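Local coordinates for protein L-2,4-diaminobutyric acid acetyltransferase (Geobacillus sp., PDB 6SLL) that transfers the acetyl group of acetyl coenzyme A to L-2,4-diaminobutyric acid, a step in the biosynthesis of the chemical chaperone ectoine, at residues V91-S96 with Q100-A105; S133-L136 with A141-K144. One frame throughout, in Å; residues are numbered along the deposited sequence. Where two conformers were deposited one is given.

In the fold
Both contacts border the coenzyme A site of this GNAT fold, one after the other along the chain, with centres about 14 Å apart. Interaction 1 holds the pantetheine and the pyrophosphate between strand 85-93 and the start of helix 102-112; interaction 2 lies within helix 131-144, beside the ribose and its 3'-phosphate. They meet directly where Lys104 NZ forms a 3.0 Å salt bridge with Glu143 OE1, and where Leu136 CD2 packs 4.0 Å from Val91 CG1. Diaminobutyric acid binds nearer the first: the side chain of Val91 is about 7 Å from a bound substrate molecule, that of Arg135 about 14 Å.

Interaction 1 (V91-S96 with Q100-A105). With COA (coenzyme A), chain F.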
ATOM      1  N   VAL B  91      -1.900  12.447  -3.301  1.00  8.62           N
ATOM      2  CA  VAL B  91      -2.404  13.259  -4.406  1.00  8.87           C
ATOM      3  C   VAL B  91      -1.265  14.052  -4.962  1.00  8.70           C
ATOM      4  O   VAL B  91      -0.656  14.824  -4.172  1.00 10.07           O
ATOM      5  CB  VAL B  91      -3.588  14.151  -3.980  1.00 10.33           C
ATOM      6  CG1 VAL B  91      -4.131  14.920  -5.134  1.00 12.15           C
ATOM      7  CG2 VAL B  91      -4.643  13.454  -3.169  1.00 12.43           C
ATOM      8  N   ALA B  92      -1.009  13.969  -6.234  1.00  8.96           N
ATOM      9  CA  ALA B  92       0.110  14.725  -6.855  1.00  9.20           C
ATOM     10  C   ALA B  92      -0.340  15.290  -8.192  1.00  9.17           C
ATOM     11  O   ALA B  92      -0.961  14.553  -8.972  1.00  8.98           O
ATOM     12  CB  ALA B  92       1.290  13.773  -7.100  1.00 11.22           C
ATOM     13  N   VAL B  93       0.060  16.534  -8.458  1.00  9.28           N
ATOM     14  CA  VAL B  93      -0.071  17.088  -9.804  1.00  9.45           C
ATOM     15  C   VAL B  93       1.309  17.654 -10.139  1.00 10.45           C
ATOM     16  O   VAL B  93       1.973  18.334  -9.329  1.00 10.65           O
ATOM     17  CB  VAL B  93      -1.184  18.150  -9.846  1.00 10.39           C
ATOM     18  CG1 VAL B  93      -1.184  18.944 -11.147  1.00 11.42           C
ATOM     19  CG2 VAL B  93      -2.554  17.499  -9.612  1.00 10.39           C
ATOM     20  N   ALA B  94       1.769  17.409 -11.355  1.00 10.68           N
ATOM     21  CA  ALA B  94       3.053  17.902 -11.843  1.00 11.84           C
ATOM     22  C   ALA B  94       3.069  19.420 -11.732  1.00 11.95           C
ATOM     23  O   ALA B  94       2.096  20.108 -12.041  1.00 11.69           O
ATOM     24  CB  ALA B  94       3.227  17.490 -13.300  1.00 13.12           C
ATOM     25  N   SER B  95       4.231  19.947 -11.296  1.00 13.94           N
ATOM     26  CA  SER B  95       4.455  21.339 -11.184  0.50 14.05           C
ATOM     27  C   SER B  95       3.967  22.175 -12.340  1.00 13.80           C
ATOM     28  O   SER B  95       3.405  23.264 -12.238  1.00 15.00           O
ATOM     29  CB  SER B  95       5.936  21.501 -10.947  0.50 16.00           C
ATOM     30  OG  SER B  95       6.187  22.869 -10.697  0.50 19.37           O
ATOM     31  N   SER B  96       4.267  21.669 -13.533  1.00 13.93           N
ATOM     32  CA  SER B  96       3.940  22.298 -14.808  1.00 14.44           C
ATOM     33  C   SER B  96       2.509  22.468 -15.028  1.00 13.82           C
ATOM     34  O   SER B  96       2.073  23.291 -15.873  1.00 16.14           O
ATOM     35  CB  SER B  96       4.503  21.344 -15.986  1.00 16.80           C
ATOM     36  OG  SER B  96       3.940  20.047 -15.801  1.00 18.69           O
ATOM     37  N   GLN B 100      -4.735  24.411 -12.184  1.00 13.43           N
ATOM     38  CA  GLN B 100      -5.610  24.263 -13.304  1.00 14.70           C
ATOM     39  C   GLN B 100      -6.860  23.439 -12.966  1.00 14.36           C
ATOM     40  O   GLN B 100      -7.673  23.133 -13.842  1.00 16.77           O
ATOM     41  CB  GLN B 100      -4.882  23.580 -14.561  1.00 18.20           C
ATOM     42  CG  GLN B 100      -3.667  24.354 -14.991  1.00 20.14           C
ATOM     43  CD  GLN B 100      -3.006  23.692 -16.251  1.00 22.63           C
ATOM     44  OE1 GLN B 100      -3.603  22.783 -16.859  1.00 28.35           O
ATOM     45  NE2 GLN B 100      -1.808  23.948 -16.437  1.00 23.94           N
ATOM     46  N   GLY B 101      -7.033  23.017 -11.729  1.00 13.02           N
ATOM     47  CA  GLY B 101      -8.187  22.233 -11.317  1.00 12.82           C
ATOM     48  C   GLY B 101      -7.981  20.723 -11.508  1.00 10.77           C
ATOM     49  O   GLY B 101      -8.995  20.011 -11.319  1.00 12.17           O
ATOM     50  N   ILE B 102      -6.815  20.246 -11.801  1.00 10.76           N
ATOM     51  CA  ILE B 102      -6.642  18.802 -12.055  1.00 10.64           C
ATOM     52  C   ILE B 102      -6.852  18.023 -10.774  1.00 10.00           C
ATOM     53  O   ILE B 102      -7.505  16.994 -10.796  1.00  9.80           O
ATOM     54  CB  ILE B 102      -5.271  18.559 -12.719  1.00 10.39           C
ATOM     55  CG1 ILE B 102      -5.225  19.221 -14.108  1.00 11.87           C
ATOM     56  CG2 ILE B 102      -5.004  17.064 -12.803  1.00 11.36           C
ATOM     57  CD1 ILE B 102      -3.849  19.163 -14.746  1.00 13.06           C
ATOM     58  N   ALA B 103      -6.279  18.471  -9.648  1.00 10.22           N
ATOM     59  CA  ALA B 103      -6.494  17.690  -8.441  1.00 10.00           C
ATOM     60  C   ALA B 103      -7.978  17.668  -8.042  1.00 10.16           C
ATOM     61  O   ALA B 103      -8.485  16.593  -7.651  1.00 10.09           O
ATOM     62  CB  ALA B 103      -5.661  18.222  -7.268  1.00 10.11           C
ATOM     63  N   LYS B 104      -8.674  18.796  -8.154  1.00 10.51           N
ATOM     64  CA  LYS B 104     -10.079  18.814  -7.819  1.00 11.51           C
ATOM     65  C   LYS B 104     -10.841  17.866  -8.744  1.00 10.12           C
ATOM     66  O   LYS B 104     -11.732  17.154  -8.290  1.00 11.41           O
ATOM     67  CB  LYS B 104     -10.602  20.203  -7.949  1.00 13.62           C
ATOM     68  CG  LYS B 104     -12.028  20.426  -7.580  1.00 17.78           C
ATOM     69  CD  LYS B 104     -12.472  21.888  -7.792  1.00 23.95           C
ATOM     70  CE  LYS B 104     -11.780  22.858  -6.884  1.00 25.87           C
ATOM     71  NZ  LYS B 104     -12.582  24.162  -6.795  1.00 34.85           N
ATOM     72  N   ALA B 105     -10.506  17.840 -10.001  1.00 10.81           N
ATOM     73  CA  ALA B 105     -11.182  16.959 -10.972  1.00 10.28           C
ATOM     74  C   ALA B 105     -10.836  15.508 -10.660  1.00  9.94           C
ATOM     75  O   ALA B 105     -11.737  14.637 -10.801  1.00 10.84           O
ATOM     76  CB  ALA B 105     -10.808  17.297 -12.409  1.00 11.30           C
TER
HETATM   77  N1A COA F 201      -2.122  28.733  -4.134  1.00 16.50           N
HETATM   78  C2A COA F 201      -3.381  28.946  -3.726  1.00 17.35           C
HETATM   79  N3A COA F 201      -4.426  28.118  -3.813  1.00 16.74           N
HETATM   80  C4A COA F 201      -4.113  26.950  -4.440  1.00 15.18           C
HETATM   81  C5A COA F 201      -2.833  26.621  -4.870  1.00 13.04           C
HETATM   82  C6A COA F 201      -1.782  27.545  -4.708  1.00 15.02           C
HETATM   83  N6A COA F 201      -0.555  27.371  -5.104  1.00 16.39           N
HETATM   84  N7A COA F 201      -2.901  25.390  -5.508  1.00 13.74           N
HETATM   85  C8A COA F 201      -4.149  24.968  -5.375  1.00 13.31           C
HETATM   86  N9A COA F 201      -4.890  25.882  -4.700  1.00 14.71           N
HETATM   87  C1B COA F 201      -6.237  25.747  -4.351  1.00 17.17           C
HETATM   88  C2B COA F 201      -7.184  26.031  -5.524  1.00 16.92           C
HETATM   89  O2B COA F 201      -7.462  27.386  -5.630  1.00 21.27           O
HETATM   90  C3B COA F 201      -8.310  25.082  -5.161  1.00 19.78           C
HETATM   91  O3B COA F 201      -9.027  25.683  -4.002  1.00 26.06           O
HETATM   92  P3B COA F 201     -10.461  26.420  -4.194  1.00 29.43           P
HETATM   93  O7A COA F 201     -11.332  25.175  -4.466  1.00 42.98           O
HETATM   94  O8A COA F 201     -10.642  27.231  -2.902  1.00 34.22           O
HETATM   95  O9A COA F 201     -10.574  27.012  -5.690  1.00 54.54           O
HETATM   96  C4B COA F 201      -7.588  23.900  -4.574  1.00 18.66           C
HETATM   97  O4B COA F 201      -6.412  24.382  -3.971  1.00 17.83           O
HETATM   98  C5B COA F 201      -7.440  22.805  -5.633  1.00 17.03           C
HETATM   99  O5B COA F 201      -6.770  23.341  -6.800  1.00 13.40           O
HETATM  100  P1A COA F 201      -6.332  22.439  -8.035  1.00 12.41           P
HETATM  101  O1A COA F 201      -5.976  23.349  -9.141  1.00 12.95           O
HETATM  102  O2A COA F 201      -7.308  21.350  -8.273  1.00 13.35           O
HETATM  103  O3A COA F 201      -4.981  21.815  -7.416  1.00 11.10           O
HETATM  104  P2A COA F 201      -3.717  21.265  -8.256  1.00 11.20           P
HETATM  105  O4A COA F 201      -4.173  20.505  -9.441  1.00 10.51           O
HETATM  106  O5A COA F 201      -2.767  22.396  -8.485  1.00 12.20           O
HETATM  107  O6A COA F 201      -3.111  20.235  -7.257  1.00 10.67           O
HETATM  108  CBP COA F 201      -1.873  19.592  -5.293  1.00 11.28           C
HETATM  109  CCP COA F 201      -2.982  20.456  -5.833  1.00 11.48           C
HETATM  110  CDP COA F 201      -1.930  19.668  -3.738  1.00 12.96           C
HETATM  111  CEP COA F 201      -2.076  18.186  -5.732  1.00 11.97           C
HETATM  112  CAP COA F 201      -0.537  20.175  -5.859  1.00 12.29           C
HETATM  113  OAP COA F 201      -0.343  21.492  -5.278  1.00 14.45           O
HETATM  114  C9P COA F 201       0.687  19.363  -5.610  1.00 12.97           C
HETATM  115  O9P COA F 201       0.898  18.239  -6.099  1.00 12.30           O
HETATM  116  N8P COA F 201       1.572  19.981  -4.783  0.70 12.31           N
HETATM  117  C7P COA F 201       2.808  19.535  -4.364  0.70 14.17           C
HETATM  118  C6P COA F 201       3.826  20.765  -4.119  0.70 14.58           C
HETATM  119  C5P COA F 201       3.612  21.457  -2.814  0.70 12.74           C
HETATM  120  O5P COA F 201       2.422  21.818  -2.503  0.70 13.74           O
HETATM  121  N4P COA F 201       4.562  21.765  -2.129  0.70 15.56           N
HETATM  122  C3P COA F 201       4.439  22.515  -0.809  0.70 18.68           C
HETATM  123  C2P COA F 201       5.997  22.502  -0.094  0.70 18.95           C
HETATM  124  S1P COA F 201       6.949  23.696  -0.984  0.60 17.77           S
HETATM  125  O   HOH W   1       0.025  25.442 -14.429  1.00 28.53           O
HETATM  126  O   HOH W   2       0.773  23.423 -18.356  1.00 37.75           O
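A buried apolar contact joins the end of strand 85-93 to the start of helix 102-112, with Val91 and Val93 against Ile102 and Ala103, in the beta-alpha-beta unit completed by strand 121-125. This is the coenzyme A pyrophosphate-binding loop of the GNAT fold, in which backbone amides at a helix start receive the phosphates. Val93 makes the largest contribution: its CG2, anti to the carbonyl carbon and beside the backbone N, lies 4.0 Å from both Ile102 CG2 and Ala103 CB. Two residues earlier on the strand, Val91 CG1 lies 4.2 Å from Ala103 CB, and Leu136 of helix 131-144 also touches Ala103. No direct hydrogen bond joins the two segments, so polar links between them run through the cofactor and through water. On the strand side, Val93 N gives a nearly straight bond (169°) to the pantetheine carbonyl O9P, much as a neighbouring strand would receive it. On the helix side, Gly101 N and Lys104 N hold O1A and O2A of one phosphate, while Ala103 N takes O4A of the other at 2.9 Å. Gly101 is the N-cap residue, and the positive end of the helix dipole probably adds to the pull on the pyrophosphate. The phi of Gly101, 88°, turns the chain into the helix, a conformation glycine adopts without side-chain strain. Lys104 bends at chi3 (-66°) to bring NZ to the 3'-phosphate, where it bonds O7A. At the exposed end, Ser96 O and Gln100 NE2 stand 4.0 Å apart and are bridged by two waters; water 1 bonds Ser96 O only weakly, whereas water 2 donates a 2.8 Å bond to Ser96 O.

Interaction 2 (S133-L136 with A141-K144); sequences SRRL and AEEK. With COA (coenzyme A), chain F.
At the 3'-phosphate end of the GNAT coenzyme A pocket, Arg135 and Glu142 form a bidentate salt bridge between two turns of helix 131-144, seven residues apart and on the surface. Arg135 grips the carboxylate end-on, one nitrogen to each oxygen: NH1 bonds OE1 at 3.0 Å and NH2 bonds OE2 at 3.2 Å. Both bonds run almost straight and stay close to the guanidinium plane, but the carboxylate is turned 38° against it. OE1 is therefore met on its syn side yet well off the plane, and OE2 from above. Reach comes from opposite chain shapes. Arg135 starts away from Glu142 and folds back through bends at chi2 (-59°) and chi3 (-40°), whereas Glu142 stretches out beyond CG, and the two side chains cross at about a right angle. Glu142 would thus limit the rotation of the guanidinium beside the cofactor, as a second-shell residue, while Arg135 CB rests against the ribose, 3.6 Å from O4B. With its edge still turned to the phosphate, Arg135 also sends a weak 3.4 Å hydrogen bond from NH2 to O8A.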
ATOM      1  N   SER B 133      -2.738  21.193  -0.593  1.00 13.18           N
ATOM      2  CA  SER B 133      -3.474  20.006  -0.301  0.73 13.25           C
ATOM      3  C   SER B 133      -4.585  20.212   0.712  1.00 12.83           C
ATOM      4  O   SER B 133      -5.705  19.701   0.646  1.00 14.01           O
ATOM      5  CB  SER B 133      -2.519  18.869   0.130  0.73 13.44           C
ATOM      6  OG  SER B 133      -1.595  18.431  -0.892  0.73 14.07           O
ATOM      7  N   ARG B 134      -4.268  20.991   1.747  1.00 14.67           N
ATOM      8  CA  ARG B 134      -5.296  21.406   2.651  1.00 14.90           C
ATOM      9  C   ARG B 134      -6.508  22.108   2.039  1.00 15.91           C
ATOM     10  O   ARG B 134      -7.670  21.791   2.269  1.00 15.88           O
ATOM     11  CB  ARG B 134      -4.782  22.308   3.811  1.00 17.83           C
ATOM     12  CG  ARG B 134      -3.861  21.678   4.672  1.00 23.42           C
ATOM     13  CD  ARG B 134      -3.699  22.121   6.035  1.00 42.18           C
ATOM     14  NE  ARG B 134      -2.925  21.050   6.739  1.00 31.97           N
ATOM     15  CZ  ARG B 134      -2.929  21.083   7.999  1.00 23.94           C
ATOM     16  NH1 ARG B 134      -2.088  20.334   8.691  1.00 24.32           N
ATOM     17  NH2 ARG B 134      -3.570  22.166   8.520  1.00 31.33           N
ATOM     18  N   ARG B 135      -6.185  23.035   1.089  1.00 16.97           N
ATOM     19  CA  ARG B 135      -7.306  23.708   0.361  1.00 17.97           C
ATOM     20  C   ARG B 135      -8.075  22.750  -0.506  1.00 16.48           C
ATOM     21  O   ARG B 135      -9.343  22.848  -0.622  1.00 17.67           O
ATOM     22  CB  ARG B 135      -6.829  24.822  -0.458  1.00 20.17           C
ATOM     23  CG  ARG B 135      -6.473  25.952   0.364  1.00 26.09           C
ATOM     24  CD  ARG B 135      -7.692  26.449   1.201  1.00 31.27           C
ATOM     25  NE  ARG B 135      -9.036  26.461   0.490  1.00 31.20           N
ATOM     26  CZ  ARG B 135     -10.299  26.251   1.076  1.00 36.27           C
ATOM     27  NH1 ARG B 135     -10.436  25.960   2.407  1.00 35.30           N
ATOM     28  NH2 ARG B 135     -11.406  26.331   0.277  1.00 36.15           N
ATOM     29  N   LEU B 136      -7.391  21.759  -1.136  1.00 13.98           N
ATOM     30  CA  LEU B 136      -8.085  20.766  -1.958  1.00 13.74           C
ATOM     31  C   LEU B 136      -9.150  20.087  -1.134  1.00 14.51           C
ATOM     32  O   LEU B 136     -10.332  19.963  -1.511  1.00 16.08           O
ATOM     33  CB  LEU B 136      -7.089  19.776  -2.473  1.00 14.19           C
ATOM     34  CG  LEU B 136      -7.695  18.586  -3.193  1.00 14.07           C
ATOM     35  CD1 LEU B 136      -8.387  18.991  -4.474  1.00 15.84           C
ATOM     36  CD2 LEU B 136      -6.571  17.605  -3.459  1.00 15.11           C
ATOM     37  N   ALA B 141     -14.921  19.525   0.878  1.00 18.73           N
ATOM     38  CA  ALA B 141     -15.935  19.402   1.884  1.00 19.96           C
ATOM     39  C   ALA B 141     -16.890  20.648   1.881  1.00 19.92           C
ATOM     40  O   ALA B 141     -18.094  20.534   1.919  1.00 20.84           O
ATOM     41  CB  ALA B 141     -15.322  19.204   3.232  1.00 20.45           C
ATOM     42  N   GLU B 142     -16.298  21.822   1.731  1.00 19.51           N
ATOM     43  CA  GLU B 142     -17.115  23.051   1.641  1.00 23.58           C
ATOM     44  C   GLU B 142     -18.098  22.985   0.529  1.00 22.79           C
ATOM     45  O   GLU B 142     -19.311  23.362   0.685  1.00 26.26           O
ATOM     46  CB  GLU B 142     -16.232  24.227   1.485  1.00 26.33           C
ATOM     47  CG  GLU B 142     -15.362  24.511   2.741  1.00 28.77           C
ATOM     48  CD  GLU B 142     -14.254  25.524   2.495  1.00 40.65           C
ATOM     49  OE1 GLU B 142     -13.321  25.515   3.285  1.00 42.05           O
ATOM     50  OE2 GLU B 142     -14.313  26.351   1.553  1.00 65.57           O
ATOM     51  N   GLU B 143     -17.664  22.595  -0.668  1.00 22.84           N
ATOM     52  CA  GLU B 143     -18.497  22.681  -1.830  1.00 24.79           C
ATOM     53  C   GLU B 143     -19.570  21.671  -1.739  1.00 27.27           C
ATOM     54  O   GLU B 143     -20.646  21.932  -2.266  1.00 27.63           O
ATOM     55  CB  GLU B 143     -17.692  22.381  -3.085  1.00 29.86           C
ATOM     56  CG  GLU B 143     -16.670  23.473  -3.381  1.00 32.60           C
ATOM     57  CD  GLU B 143     -16.100  23.360  -4.826  1.00 50.32           C
ATOM     58  OE1 GLU B 143     -14.857  23.376  -4.940  1.00 34.46           O
ATOM     59  OE2 GLU B 143     -16.977  23.169  -5.751  1.00 68.05           O
ATOM     60  N   LYS B 144     -19.387  20.553  -1.019  1.00 22.59           N
ATOM     61  CA  LYS B 144     -20.416  19.567  -0.897  1.00 24.82           C
ATOM     62  C   LYS B 144     -21.281  19.845   0.333  1.00 22.04           C
ATOM     63  O   LYS B 144     -22.259  19.038   0.586  1.00 24.45           O
ATOM     64  CB  LYS B 144     -19.814  18.191  -0.861  1.00 24.37           C
ATOM     65  CG  LYS B 144     -19.307  17.909  -2.284  1.00 28.53           C
ATOM     66  CD  LYS B 144     -18.741  16.622  -2.394  1.00 28.77           C
ATOM     67  CE  LYS B 144     -19.600  15.391  -2.238  1.00 24.15           C
ATOM     68  NZ  LYS B 144     -20.413  15.022  -3.551  1.00 22.04           N
TER
HETATM   69  N1A COA F 201      -2.122  28.733  -4.134  1.00 16.50           N
HETATM   70  C2A COA F 201      -3.381  28.946  -3.726  1.00 17.35           C
HETATM   71  N3A COA F 201      -4.426  28.118  -3.813  1.00 16.74           N
HETATM   72  C4A COA F 201      -4.113  26.950  -4.440  1.00 15.18           C
HETATM   73  C5A COA F 201      -2.833  26.621  -4.870  1.00 13.04           C
HETATM   74  C6A COA F 201      -1.782  27.545  -4.708  1.00 15.02           C
HETATM   75  N6A COA F 201      -0.555  27.371  -5.104  1.00 16.39           N
HETATM   76  N7A COA F 201      -2.901  25.390  -5.508  1.00 13.74           N
HETATM   77  C8A COA F 201      -4.149  24.968  -5.375  1.00 13.31           C
HETATM   78  N9A COA F 201      -4.890  25.882  -4.700  1.00 14.71           N
HETATM   79  C1B COA F 201      -6.237  25.747  -4.351  1.00 17.17           C
HETATM   80  C2B COA F 201      -7.184  26.031  -5.524  1.00 16.92           C
HETATM   81  O2B COA F 201      -7.462  27.386  -5.630  1.00 21.27           O
HETATM   82  C3B COA F 201      -8.310  25.082  -5.161  1.00 19.78           C
HETATM   83  O3B COA F 201      -9.027  25.683  -4.002  1.00 26.06           O
HETATM   84  P3B COA F 201     -10.461  26.420  -4.194  1.00 29.43           P
HETATM   85  O7A COA F 201     -11.332  25.175  -4.466  1.00 42.98           O
HETATM   86  O8A COA F 201     -10.642  27.231  -2.902  1.00 34.22           O
HETATM   87  O9A COA F 201     -10.574  27.012  -5.690  1.00 54.54           O
HETATM   88  C4B COA F 201      -7.588  23.900  -4.574  1.00 18.66           C
HETATM   89  O4B COA F 201      -6.412  24.382  -3.971  1.00 17.83           O
HETATM   90  C5B COA F 201      -7.440  22.805  -5.633  1.00 17.03           C
HETATM   91  O5B COA F 201      -6.770  23.341  -6.800  1.00 13.40           O
HETATM   92  P1A COA F 201      -6.332  22.439  -8.035  1.00 12.41           P
HETATM   93  O1A COA F 201      -5.976  23.349  -9.141  1.00 12.95           O
HETATM   94  O2A COA F 201      -7.308  21.350  -8.273  1.00 13.35           O
HETATM   95  O3A COA F 201      -4.981  21.815  -7.416  1.00 11.10           O
HETATM   96  P2A COA F 201      -3.717  21.265  -8.256  1.00 11.20           P
HETATM   97  O4A COA F 201      -4.173  20.505  -9.441  1.00 10.51           O
HETATM   98  O5A COA F 201      -2.767  22.396  -8.485  1.00 12.20           O
HETATM   99  O6A COA F 201      -3.111  20.235  -7.257  1.00 10.67           O
HETATM  100  CBP COA F 201      -1.873  19.592  -5.293  1.00 11.28           C
HETATM  101  CCP COA F 201      -2.982  20.456  -5.833  1.00 11.48           C
HETATM  102  CDP COA F 201      -1.930  19.668  -3.738  1.00 12.96           C
HETATM  103  CEP COA F 201      -2.076  18.186  -5.732  1.00 11.97           C
HETATM  104  CAP COA F 201      -0.537  20.175  -5.859  1.00 12.29           C
HETATM  105  OAP COA F 201      -0.343  21.492  -5.278  1.00 14.45           O
HETATM  106  C9P COA F 201       0.687  19.363  -5.610  1.00 12.97           C
HETATM  107  O9P COA F 201       0.898  18.239  -6.099  1.00 12.30           O
HETATM  108  N8P COA F 201       1.572  19.981  -4.783  0.70 12.31           N
HETATM  109  C7P COA F 201       2.808  19.535  -4.364  0.70 14.17           C
HETATM  110  C6P COA F 201       3.826  20.765  -4.119  0.70 14.58           C
HETATM  111  C5P COA F 201       3.612  21.457  -2.814  0.70 12.74           C
HETATM  112  O5P COA F 201       2.422  21.818  -2.503  0.70 13.74           O
HETATM  113  N4P COA F 201       4.562  21.765  -2.129  0.70 15.56           N
HETATM  114  C3P COA F 201       4.439  22.515  -0.809  0.70 18.68           C
HETATM  115  C2P COA F 201       5.997  22.502  -0.094  0.70 18.95           C
HETATM  116  S1P COA F 201       6.949  23.696  -0.984  0.60 17.77           S